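Local coordinates for protein lipopolysaccharide heptosyltransferase 2 (Escherichia coli, PDB 1PSW) that transfers the second heptose from ADP-L-glycero-beta-D-manno-heptose onto heptosyl-Kdo2-lipid A while the lipopolysaccharide inner core is being built, at residues N280-S291 / P297-I308; A39-R47 / T250-L258. All blocks are in the same frame, centred on the assembly; numbering follows the deposited sequence.

Contact 1: residues N280-S291 / P297-I308; sequences NRPLVALYGPSS and PLSHKARVIRLI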
loop_
_atom_site.group_PDB
_atom_site.type_symbol
_atom_site.label_atom_id
_atom_site.label_comp_id
_atom_site.label_asym_id
_atom_site.label_seq_id
_atom_site.Cartn_x
_atom_site.Cartn_y
_atom_site.Cartn_z
ATOM N N ASN A 280 -2.634 10.070 -4.956
ATOM C CA ASN A 280 -3.748 10.797 -5.567
ATOM C C ASN A 280 -3.705 10.740 -7.103
ATOM O O ASN A 280 -4.013 11.719 -7.786
ATOM C CB ASN A 280 -3.721 12.257 -5.100
ATOM C CG ASN A 280 -5.048 12.967 -5.311
ATOM O OD1 ASN A 280 -6.106 12.409 -5.029
ATOM N ND2 ASN A 280 -4.997 14.200 -5.795
ATOM N N ARG A 281 -3.306 9.593 -7.637
ATOM C CA ARG A 281 -3.239 9.409 -9.078
ATOM C C ARG A 281 -4.564 8.801 -9.538
ATOM O O ARG A 281 -5.168 8.011 -8.814
ATOM C CB ARG A 281 -2.094 8.445 -9.442
ATOM C CG ARG A 281 -0.669 8.964 -9.210
ATOM C CD ARG A 281 -0.236 9.925 -10.312
ATOM N NE ARG A 281 -0.880 11.210 -10.176
ATOM C CZ ARG A 281 -1.358 11.929 -11.180
ATOM N NH1 ARG A 281 -1.274 11.497 -12.432
ATOM N NH2 ARG A 281 -1.942 13.089 -10.911
ATOM N N PRO A 282 -5.054 9.179 -10.730
ATOM C CA PRO A 282 -6.317 8.586 -11.180
ATOM C C PRO A 282 -6.061 7.087 -11.227
ATOM O O PRO A 282 -5.004 6.649 -11.679
ATOM C CB PRO A 282 -6.503 9.178 -12.567
ATOM C CG PRO A 282 -5.878 10.539 -12.426
ATOM C CD PRO A 282 -4.609 10.240 -11.650
ATOM N N LEU A 283 -7.020 6.305 -10.758
ATOM C CA LEU A 283 -6.834 4.869 -10.727
ATOM C C LEU A 283 -8.124 4.091 -10.896
ATOM O O LEU A 283 -9.190 4.516 -10.464
ATOM C CB LEU A 283 -6.141 4.486 -9.411
ATOM C CG LEU A 283 -6.151 3.042 -8.912
ATOM C CD1 LEU A 283 -4.759 2.603 -8.472
ATOM C CD2 LEU A 283 -7.133 2.949 -7.759
ATOM N N VAL A 284 -8.015 2.949 -11.559
ATOM C CA VAL A 284 -9.158 2.074 -11.775
ATOM C C VAL A 284 -8.772 0.774 -11.077
ATOM O O VAL A 284 -7.783 0.138 -11.447
ATOM C CB VAL A 284 -9.396 1.803 -13.280
ATOM C CG1 VAL A 284 -10.562 0.836 -13.456
ATOM C CG2 VAL A 284 -9.687 3.103 -14.004
ATOM N N ALA A 285 -9.547 0.396 -10.065
ATOM C CA ALA A 285 -9.300 -0.808 -9.286
ATOM C C ALA A 285 -10.302 -1.904 -9.646
ATOM O O ALA A 285 -11.511 -1.729 -9.514
ATOM C CB ALA A 285 -9.375 -0.480 -7.802
ATOM N N LEU A 286 -9.777 -3.035 -10.107
ATOM C CA LEU A 286 -10.594 -4.165 -10.533
ATOM C C LEU A 286 -10.783 -5.231 -9.464
ATOM O O LEU A 286 -9.816 -5.843 -8.996
ATOM C CB LEU A 286 -9.971 -4.784 -11.781
ATOM C CG LEU A 286 -9.571 -3.747 -12.838
ATOM C CD1 LEU A 286 -8.993 -4.465 -14.052
ATOM C CD2 LEU A 286 -10.787 -2.902 -13.249
ATOM N N TYR A 287 -12.039 -5.461 -9.094
ATOM C CA TYR A 287 -12.379 -6.451 -8.075
ATOM C C TYR A 287 -13.174 -7.629 -8.616
ATOM O O TYR A 287 -13.982 -7.487 -9.533
ATOM C CB TYR A 287 -13.195 -5.805 -6.959
ATOM C CG TYR A 287 -12.403 -4.910 -6.040
ATOM C CD1 TYR A 287 -11.982 -3.643 -6.451
ATOM C CD2 TYR A 287 -12.082 -5.328 -4.750
ATOM C CE1 TYR A 287 -11.262 -2.814 -5.591
ATOM C CE2 TYR A 287 -11.365 -4.509 -3.885
ATOM C CZ TYR A 287 -10.961 -3.257 -4.307
ATOM O OH TYR A 287 -10.268 -2.434 -3.443
ATOM N N GLY A 288 -12.933 -8.789 -8.020
ATOM C CA GLY A 288 -13.626 -9.996 -8.411
ATOM C C GLY A 288 -14.201 -10.681 -7.180
ATOM O O GLY A 288 -15.221 -10.235 -6.653
ATOM N N PRO A 289 -13.567 -11.751 -6.678
ATOM C CA PRO A 289 -14.096 -12.438 -5.497
ATOM C C PRO A 289 -14.049 -11.613 -4.207
ATOM O O PRO A 289 -14.851 -11.837 -3.301
ATOM C CB PRO A 289 -13.239 -13.695 -5.426
ATOM C CG PRO A 289 -11.915 -13.209 -5.925
ATOM C CD PRO A 289 -12.316 -12.383 -7.133
ATOM N N SER A 290 -13.123 -10.660 -4.121
ATOM C CA SER A 290 -13.000 -9.815 -2.932
ATOM C C SER A 290 -13.746 -8.493 -3.113
ATOM O O SER A 290 -14.093 -8.117 -4.229
ATOM C CB SER A 290 -11.524 -9.526 -2.645
ATOM O OG SER A 290 -10.952 -8.687 -3.642
ATOM N N SER A 291 -13.990 -7.787 -2.013
ATOM C CA SER A 291 -14.683 -6.506 -2.078
ATOM C C SER A 291 -13.812 -5.435 -1.437
ATOM O O SER A 291 -12.877 -5.747 -0.701
ATOM C CB SER A 291 -16.011 -6.575 -1.322
ATOM O OG SER A 291 -15.787 -6.561 0.075
ATOM N N PRO A 297 -9.642 1.739 -1.820
ATOM C CA PRO A 297 -8.618 2.714 -2.207
ATOM C C PRO A 297 -9.073 4.071 -1.678
ATOM O O PRO A 297 -10.148 4.551 -2.036
ATOM C CB PRO A 297 -8.611 2.628 -3.738
ATOM C CG PRO A 297 -9.995 2.157 -4.076
ATOM C CD PRO A 297 -10.289 1.142 -3.001
ATOM N N LEU A 298 -8.266 4.671 -0.804
ATOM C CA LEU A 298 -8.617 5.950 -0.192
ATOM C C LEU A 298 -8.141 7.126 -1.034
ATOM O O LEU A 298 -7.070 7.677 -0.804
ATOM C CB LEU A 298 -8.023 6.034 1.218
ATOM C CG LEU A 298 -8.379 4.902 2.192
ATOM C CD1 LEU A 298 -7.587 5.068 3.485
ATOM C CD2 LEU A 298 -9.868 4.913 2.475
ATOM N N SER A 299 -8.959 7.501 -2.011
ATOM C CA SER A 299 -8.657 8.595 -2.920
ATOM C C SER A 299 -9.924 8.973 -3.660
ATOM O O SER A 299 -10.712 8.105 -4.035
ATOM C CB SER A 299 -7.594 8.161 -3.935
ATOM O OG SER A 299 -7.337 9.186 -4.890
ATOM N N HIS A 300 -10.119 10.268 -3.869
ATOM C CA HIS A 300 -11.293 10.740 -4.589
ATOM C C HIS A 300 -11.157 10.509 -6.093
ATOM O O HIS A 300 -12.140 10.599 -6.821
ATOM C CB HIS A 300 -11.513 12.230 -4.339
ATOM C CG HIS A 300 -11.960 12.559 -2.952
ATOM N ND1 HIS A 300 -12.232 13.850 -2.548
ATOM C CD2 HIS A 300 -12.190 11.775 -1.869
ATOM C CE1 HIS A 300 -12.608 13.848 -1.283
ATOM N NE2 HIS A 300 -12.592 12.598 -0.846
ATOM N N LYS A 301 -9.946 10.195 -6.549
ATOM C CA LYS A 301 -9.699 9.988 -7.972
ATOM C C LYS A 301 -9.683 8.520 -8.367
ATOM O O LYS A 301 -9.329 8.178 -9.493
ATOM C CB LYS A 301 -8.383 10.665 -8.378
ATOM C CG LYS A 301 -8.374 12.175 -8.136
ATOM C CD LYS A 301 -7.246 12.871 -8.885
ATOM C CE LYS A 301 -7.337 14.381 -8.715
ATOM N NZ LYS A 301 -6.485 15.131 -9.684
ATOM N N ALA A 302 -10.085 7.657 -7.437
ATOM C CA ALA A 302 -10.147 6.221 -7.688
ATOM C C ALA A 302 -11.571 5.791 -8.053
ATOM O O ALA A 302 -12.553 6.385 -7.606
ATOM C CB ALA A 302 -9.682 5.456 -6.452
ATOM N N ARG A 303 -11.665 4.763 -8.887
ATOM C CA ARG A 303 -12.941 4.201 -9.295
ATOM C C ARG A 303 -12.774 2.694 -9.160
ATOM O O ARG A 303 -11.720 2.140 -9.495
ATOM C CB ARG A 303 -13.282 4.565 -10.745
ATOM C CG ARG A 303 -13.546 6.054 -10.973
ATOM C CD ARG A 303 -14.716 6.553 -10.124
ATOM N NE ARG A 303 -15.067 7.946 -10.406
ATOM C CZ ARG A 303 -14.382 9.005 -9.982
ATOM N NH1 ARG A 303 -13.289 8.850 -9.242
ATOM N NH2 ARG A 303 -14.794 10.228 -10.297
ATOM N N VAL A 304 -13.812 2.041 -8.652
ATOM C CA VAL A 304 -13.792 0.604 -8.454
ATOM C C VAL A 304 -14.764 -0.073 -9.396
ATOM O O VAL A 304 -15.900 0.374 -9.564
ATOM C CB VAL A 304 -14.170 0.234 -7.005
ATOM C CG1 VAL A 304 -14.506 -1.250 -6.920
ATOM C CG2 VAL A 304 -13.003 0.562 -6.057
ATOM N N ILE A 305 -14.309 -1.144 -10.029
ATOM C CA ILE A 305 -15.159 -1.904 -10.931
ATOM C C ILE A 305 -15.280 -3.314 -10.378
ATOM O O ILE A 305 -14.276 -3.986 -10.129
ATOM C CB ILE A 305 -14.566 -1.976 -12.345
ATOM C CG1 ILE A 305 -14.388 -0.553 -12.899
ATOM C CG2 ILE A 305 -15.487 -2.789 -13.260
ATOM C CD1 ILE A 305 -13.785 -0.505 -14.287
ATOM N N ARG A 306 -16.517 -3.748 -10.159
ATOM C CA ARG A 306 -16.800 -5.089 -9.653
ATOM C C ARG A 306 -18.167 -5.475 -10.194
ATOM O O ARG A 306 -19.120 -4.700 -10.098
ATOM C CB ARG A 306 -16.825 -5.130 -8.121
ATOM C CG ARG A 306 -16.801 -6.558 -7.579
ATOM C CD ARG A 306 -17.042 -6.634 -6.080
ATOM N NE ARG A 306 -16.892 -8.002 -5.582
ATOM C CZ ARG A 306 -17.374 -8.441 -4.419
ATOM N NH1 ARG A 306 -18.048 -7.623 -3.620
ATOM N NH2 ARG A 306 -17.178 -9.702 -4.050
ATOM N N LEU A 307 -18.267 -6.668 -10.765
ATOM C CA LEU A 307 -19.523 -7.114 -11.352
ATOM C C LEU A 307 -20.389 -7.952 -10.421
ATOM O O LEU A 307 -21.584 -8.107 -10.659
ATOM C CB LEU A 307 -19.230 -7.899 -12.633
ATOM C CG LEU A 307 -18.405 -7.143 -13.684
ATOM C CD1 LEU A 307 -18.129 -8.055 -14.864
ATOM C CD2 LEU A 307 -19.147 -5.891 -14.132
ATOM N N ILE A 308 -19.794 -8.498 -9.367
ATOM C CA ILE A 308 -20.545 -9.323 -8.425
ATOM C C ILE A 308 -20.631 -8.694 -7.037
ATOM O O ILE A 308 -20.030 -7.648 -6.778
ATOM C CB ILE A 308 -19.921 -10.731 -8.303
ATOM C CG1 ILE A 308 -18.479 -10.624 -7.800
ATOM C CG2 ILE A 308 -19.953 -11.426 -9.654
ATOM C CD1 ILE A 308 -17.854 -11.955 -7.458
HETATM O O HOH W 1 -8.384 12.167 -2.579
HETATM O O HOH W 2 -4.358 14.067 -8.902
HETATM O O HOH W 3 -6.139 7.557 -6.523
HETATM O O HOH W 4 -4.366 14.069 -11.795
HETATM O O HOH W 5 -16.094 -8.414 -10.944
#
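Tyr-287 and Val-304 meet on one face of two neighbouring parallel strands, 283-287 and 302-306, the last two of the six-stranded parallel sheet in the C-terminal Rossmann-like domain of this GT-B glycosyltransferase. CG1 of Val-304 reaches CD1 of the tyrosine ring at 3.5 Å, coming in obliquely, while the tyrosine hydroxyl meets Pro-297 from the opposite direction, OH against CD. Leu-283, Ala-285 and Ala-302 share this face; Ala-276 and Met-273 of helix 271-278 pack on it, against Leu-283, Ala-285 and Tyr-287.

On the other face Ile-305 sends CD1 between two neighbours: it crosses Val-284 at CG1 (3.6 Å) and runs alongside Leu-286, both side chains pointing the same way. Leu-339 and Val-335 of helix 332-347 close over Val-284 and Leu-286. Between the faces the backbones are laced in parallel register; Ala-285 turns both its N and its O to strand 302-306, the N bonding to Arg-303 O and the O accepting from Ile-305 N.

At the N-terminal end Lys-301 stretches out beyond CG and lays CE beside ND2 of Asn-280 (3.7 Å). Its NZ gives a bond to a water that also donates to Asn-280 O, linking the Schellman motif after helix 271-278 to the turn that leads into the edge strand.

At the C-terminal end Arg-306 swings back over the loop after strand 283-287. Its CG is anti to the backbone N (chi1 -167°) and the chain stays extended to NE, which lets the guanidinium lie with Ser-290 O over one face, 3.0 Å above its plane, and Ile-308 C over the other. NH2 also bonds to Gly-310 O. Gly-288 O lies in the guanidinium plane and accepts from Arg-306 NE at 3.0 Å.

Contact 2: residues A39-R47 / T250-L258; sequences AWCRPLLSR and TQLDQAVIL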
loop_
_atom_site.group_PDB
_atom_site.type_symbol
_atom_site.label_atom_id
_atom_site.label_comp_id
_atom_site.label_asym_id
_atom_site.label_seq_id
_atom_site.Cartn_x
_atom_site.Cartn_y
_atom_site.Cartn_z
ATOM N N ALA A 39 13.415 -5.504 5.840
ATOM C CA ALA A 39 14.334 -4.681 5.060
ATOM C C ALA A 39 13.666 -4.058 3.832
ATOM O O ALA A 39 13.826 -2.870 3.576
ATOM C CB ALA A 39 15.538 -5.518 4.627
ATOM N N TRP A 40 12.911 -4.858 3.085
ATOM C CA TRP A 40 12.257 -4.361 1.883
ATOM C C TRP A 40 11.229 -3.256 2.143
ATOM O O TRP A 40 10.767 -2.595 1.208
ATOM C CB TRP A 40 11.587 -5.505 1.125
ATOM C CG TRP A 40 10.552 -6.226 1.912
ATOM C CD1 TRP A 40 10.734 -7.328 2.697
ATOM C CD2 TRP A 40 9.165 -5.887 2.010
ATOM N NE1 TRP A 40 9.542 -7.698 3.278
ATOM C CE2 TRP A 40 8.565 -6.830 2.873
ATOM C CE3 TRP A 40 8.372 -4.876 1.452
ATOM C CZ2 TRP A 40 7.207 -6.794 3.191
ATOM C CZ3 TRP A 40 7.015 -4.839 1.771
ATOM C CH2 TRP A 40 6.449 -5.795 2.634
ATOM N N CYS A 41 10.872 -3.055 3.409
ATOM C CA CYS A 41 9.911 -2.018 3.767
ATOM C C CYS A 41 10.571 -0.654 3.921
ATOM O O CYS A 41 9.921 0.382 3.755
ATOM C CB CYS A 41 9.196 -2.368 5.076
ATOM S SG CYS A 41 7.983 -3.700 4.956
ATOM N N ARG A 42 11.860 -0.648 4.235
ATOM C CA ARG A 42 12.567 0.609 4.426
ATOM C C ARG A 42 12.340 1.635 3.317
ATOM O O ARG A 42 12.139 2.810 3.602
ATOM C CB ARG A 42 14.075 0.372 4.590
ATOM C CG ARG A 42 14.863 1.677 4.706
ATOM C CD ARG A 42 15.719 1.742 5.962
ATOM N NE ARG A 42 16.364 3.047 6.101
ATOM C CZ ARG A 42 17.278 3.337 7.021
ATOM N NH1 ARG A 42 17.662 2.412 7.890
ATOM N NH2 ARG A 42 17.809 4.552 7.070
ATOM N N PRO A 43 12.373 1.204 2.042
ATOM C CA PRO A 43 12.168 2.151 0.938
ATOM C C PRO A 43 10.861 2.939 1.020
ATOM O O PRO A 43 10.844 4.148 0.792
ATOM C CB PRO A 43 12.231 1.256 -0.297
ATOM C CG PRO A 43 13.196 0.191 0.127
ATOM C CD PRO A 43 12.721 -0.129 1.521
ATOM N N LEU A 44 9.769 2.257 1.352
ATOM C CA LEU A 44 8.468 2.914 1.448
ATOM C C LEU A 44 8.436 3.893 2.613
ATOM O O LEU A 44 7.933 5.017 2.491
ATOM C CB LEU A 44 7.367 1.868 1.617
ATOM C CG LEU A 44 5.926 2.361 1.503
ATOM C CD1 LEU A 44 5.747 3.133 0.208
ATOM C CD2 LEU A 44 4.978 1.174 1.553
ATOM N N LEU A 45 8.974 3.458 3.745
ATOM C CA LEU A 45 9.023 4.294 4.936
ATOM C C LEU A 45 9.817 5.568 4.682
ATOM O O LEU A 45 9.523 6.618 5.258
ATOM C CB LEU A 45 9.664 3.523 6.091
ATOM C CG LEU A 45 8.848 2.348 6.634
ATOM C CD1 LEU A 45 9.723 1.483 7.525
ATOM C CD2 LEU A 45 7.638 2.873 7.395
ATOM N N SER A 46 10.828 5.476 3.824
ATOM C CA SER A 46 11.661 6.637 3.535
ATOM C C SER A 46 10.862 7.697 2.782
ATOM O O SER A 46 11.281 8.850 2.701
ATOM C CB SER A 46 12.892 6.236 2.716
ATOM O OG SER A 46 12.551 5.992 1.360
ATOM N N ARG A 47 9.712 7.308 2.234
ATOM C CA ARG A 47 8.867 8.248 1.515
ATOM C C ARG A 47 7.850 8.916 2.435
ATOM O O ARG A 47 7.147 9.829 2.003
ATOM C CB ARG A 47 8.137 7.551 0.357
ATOM C CG ARG A 47 9.035 6.909 -0.681
ATOM C CD ARG A 47 9.995 7.909 -1.313
ATOM N NE ARG A 47 9.328 9.117 -1.803
ATOM C CZ ARG A 47 9.941 10.050 -2.528
ATOM N NH1 ARG A 47 11.223 9.907 -2.848
ATOM N NH2 ARG A 47 9.287 11.130 -2.922
ATOM N N THR A 250 12.385 -2.566 -9.488
ATOM C CA THR A 250 12.388 -1.376 -8.649
ATOM C C THR A 250 12.306 -1.667 -7.158
ATOM O O THR A 250 11.834 -2.728 -6.742
ATOM C CB THR A 250 11.161 -0.505 -8.959
ATOM O OG1 THR A 250 9.987 -1.195 -8.506
ATOM C CG2 THR A 250 11.026 -0.253 -10.461
ATOM N N GLN A 251 12.759 -0.703 -6.359
ATOM C CA GLN A 251 12.656 -0.776 -4.906
ATOM C C GLN A 251 11.372 0.029 -4.680
ATOM O O GLN A 251 10.983 0.810 -5.552
ATOM C CB GLN A 251 13.850 -0.086 -4.238
ATOM C CG GLN A 251 15.152 -0.876 -4.320
ATOM C CD GLN A 251 15.056 -2.214 -3.610
ATOM O OE1 GLN A 251 14.869 -2.273 -2.397
ATOM N NE2 GLN A 251 15.173 -3.294 -4.367
ATOM N N LEU A 252 10.713 -0.139 -3.536
ATOM C CA LEU A 252 9.459 0.579 -3.277
ATOM C C LEU A 252 9.527 2.097 -3.448
ATOM O O LEU A 252 8.557 2.714 -3.898
ATOM C CB LEU A 252 8.934 0.254 -1.873
ATOM C CG LEU A 252 8.431 -1.179 -1.676
ATOM C CD1 LEU A 252 8.056 -1.428 -0.220
ATOM C CD2 LEU A 252 7.235 -1.400 -2.581
ATOM N N ASP A 253 10.659 2.697 -3.091
ATOM C CA ASP A 253 10.789 4.138 -3.227
ATOM C C ASP A 253 10.767 4.524 -4.705
ATOM O O ASP A 253 10.134 5.503 -5.080
ATOM C CB ASP A 253 12.054 4.643 -2.495
ATOM C CG ASP A 253 13.356 4.092 -3.073
ATOM O OD1 ASP A 253 13.405 2.920 -3.493
ATOM O OD2 ASP A 253 14.346 4.854 -3.083
ATOM N N GLN A 254 11.416 3.732 -5.551
ATOM C CA GLN A 254 11.416 4.019 -6.972
ATOM C C GLN A 254 10.029 3.754 -7.559
ATOM O O GLN A 254 9.584 4.466 -8.462
ATOM C CB GLN A 254 12.454 3.160 -7.672
ATOM C CG GLN A 254 13.850 3.450 -7.197
ATOM C CD GLN A 254 14.850 2.437 -7.683
ATOM O OE1 GLN A 254 14.664 1.232 -7.510
ATOM N NE2 GLN A 254 15.926 2.917 -8.296
ATOM N N ALA A 255 9.350 2.728 -7.050
ATOM C CA ALA A 255 8.008 2.410 -7.519
ATOM C C ALA A 255 7.061 3.568 -7.215
ATOM O O ALA A 255 6.239 3.943 -8.050
ATOM C CB ALA A 255 7.503 1.126 -6.853
ATOM N N VAL A 256 7.176 4.128 -6.011
ATOM C CA VAL A 256 6.336 5.252 -5.599
ATOM C C VAL A 256 6.507 6.421 -6.567
ATOM O O VAL A 256 5.536 7.019 -7.020
ATOM C CB VAL A 256 6.712 5.743 -4.193
ATOM C CG1 VAL A 256 6.073 7.092 -3.935
ATOM C CG2 VAL A 256 6.242 4.721 -3.146
ATOM N N ILE A 257 7.759 6.742 -6.873
ATOM C CA ILE A 257 8.081 7.836 -7.780
ATOM C C ILE A 257 7.503 7.599 -9.181
ATOM O O ILE A 257 6.832 8.461 -9.730
ATOM C CB ILE A 257 9.623 8.032 -7.878
ATOM C CG1 ILE A 257 10.176 8.492 -6.520
ATOM C CG2 ILE A 257 9.946 9.050 -8.969
ATOM C CD1 ILE A 257 11.684 8.342 -6.372
ATOM N N LEU A 258 7.742 6.413 -9.734
ATOM C CA LEU A 258 7.242 6.091 -11.079
ATOM C C LEU A 258 5.713 6.081 -11.176
ATOM O O LEU A 258 5.143 6.511 -12.178
ATOM C CB LEU A 258 7.812 4.750 -11.550
ATOM C CG LEU A 258 9.322 4.780 -11.830
ATOM C CD1 LEU A 258 9.846 3.379 -12.122
ATOM C CD2 LEU A 258 9.614 5.713 -13.003
HETATM O O HOH W 6 11.460 -2.068 -1.541
HETATM O O HOH W 7 13.847 7.757 -2.192
#
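Leu-252 holds CG anti to its own carbonyl carbon (chi1 -69°), and with chi2 near 175° its CD1 is carried into the turn formed by Trp-40 and Leu-44. Trp-40 has CG between its backbone N and carbonyl carbon (chi1 60°), which presents the ring edge rather than a face: Leu-252 CD1 lies in the indole plane, 3.8 Å from Trp-40 CE3. The same methyl rests against Leu-44 CB, also at 3.8 Å. Further along, Leu-44 crosses Val-256 at about a right angle, CD1 to CG2, with Met-14 of helix 11-27 also touching this leucine.

Pro-43 packs on the start of helix 252-260 where the two backbones come nearest. Its CB sits 3.5 Å from Asp-253 N and also packs on Leu-252 CB. Beside it a water links the backbones, donating to Trp-40 O and accepting from Leu-252 N, an amide in the first turn of the helix.

Arg-47, bent at chi2 and chi3, folds across Asp-253, with Arg-47 CD 4.0 Å from Asp-253 CB. The guanidinium lies with Ile-257 CG1 over one face; NH1 forms a salt bridge with Glu-166 and NH2 a hydrogen bond to Gln-161 O. Asp-253 OD2 is 5.9 Å from Arg-47 NH1; a water bonded to OD2 lies in the guanidinium plane, its link to NH1 weak. With alanine in place of Arg-47, Glu-166 would probably lose its charged mate and a gap would be likely to open beside Asp-253 and Ile-257.

The short helix 42-45 follows strand 32-37 of the N-terminal sheet, whereas helix 252-260 precedes strand 264-268 of the C-terminal one; the contact thus joins the two Rossmann-like halves whose facing arrangement defines the GT-B fold.

How the contacts relate
Contact 1 lies within one half of the molecule, joining adjacent strands of the C-terminal sheet, whereas contact 2 bridges the two halves through helical segments over two hundred residues apart in sequence. Their centres are 22 Å apart, on opposite sides of the chain's centre, and they share no element. Both are partly buried. Contact 1 has strand 283-287 well inside and strand 302-306 at the sheet's edge; contact 2 has a leucine-valine interior flanked by exposed residues. Contact 1, held by direct backbone bonds and an arginine-to-carbonyl bond, buries 870 Å²; contact 2 buries 452 Å² through side-chain packing and bridging water, with no direct hydrogen bond between its segments.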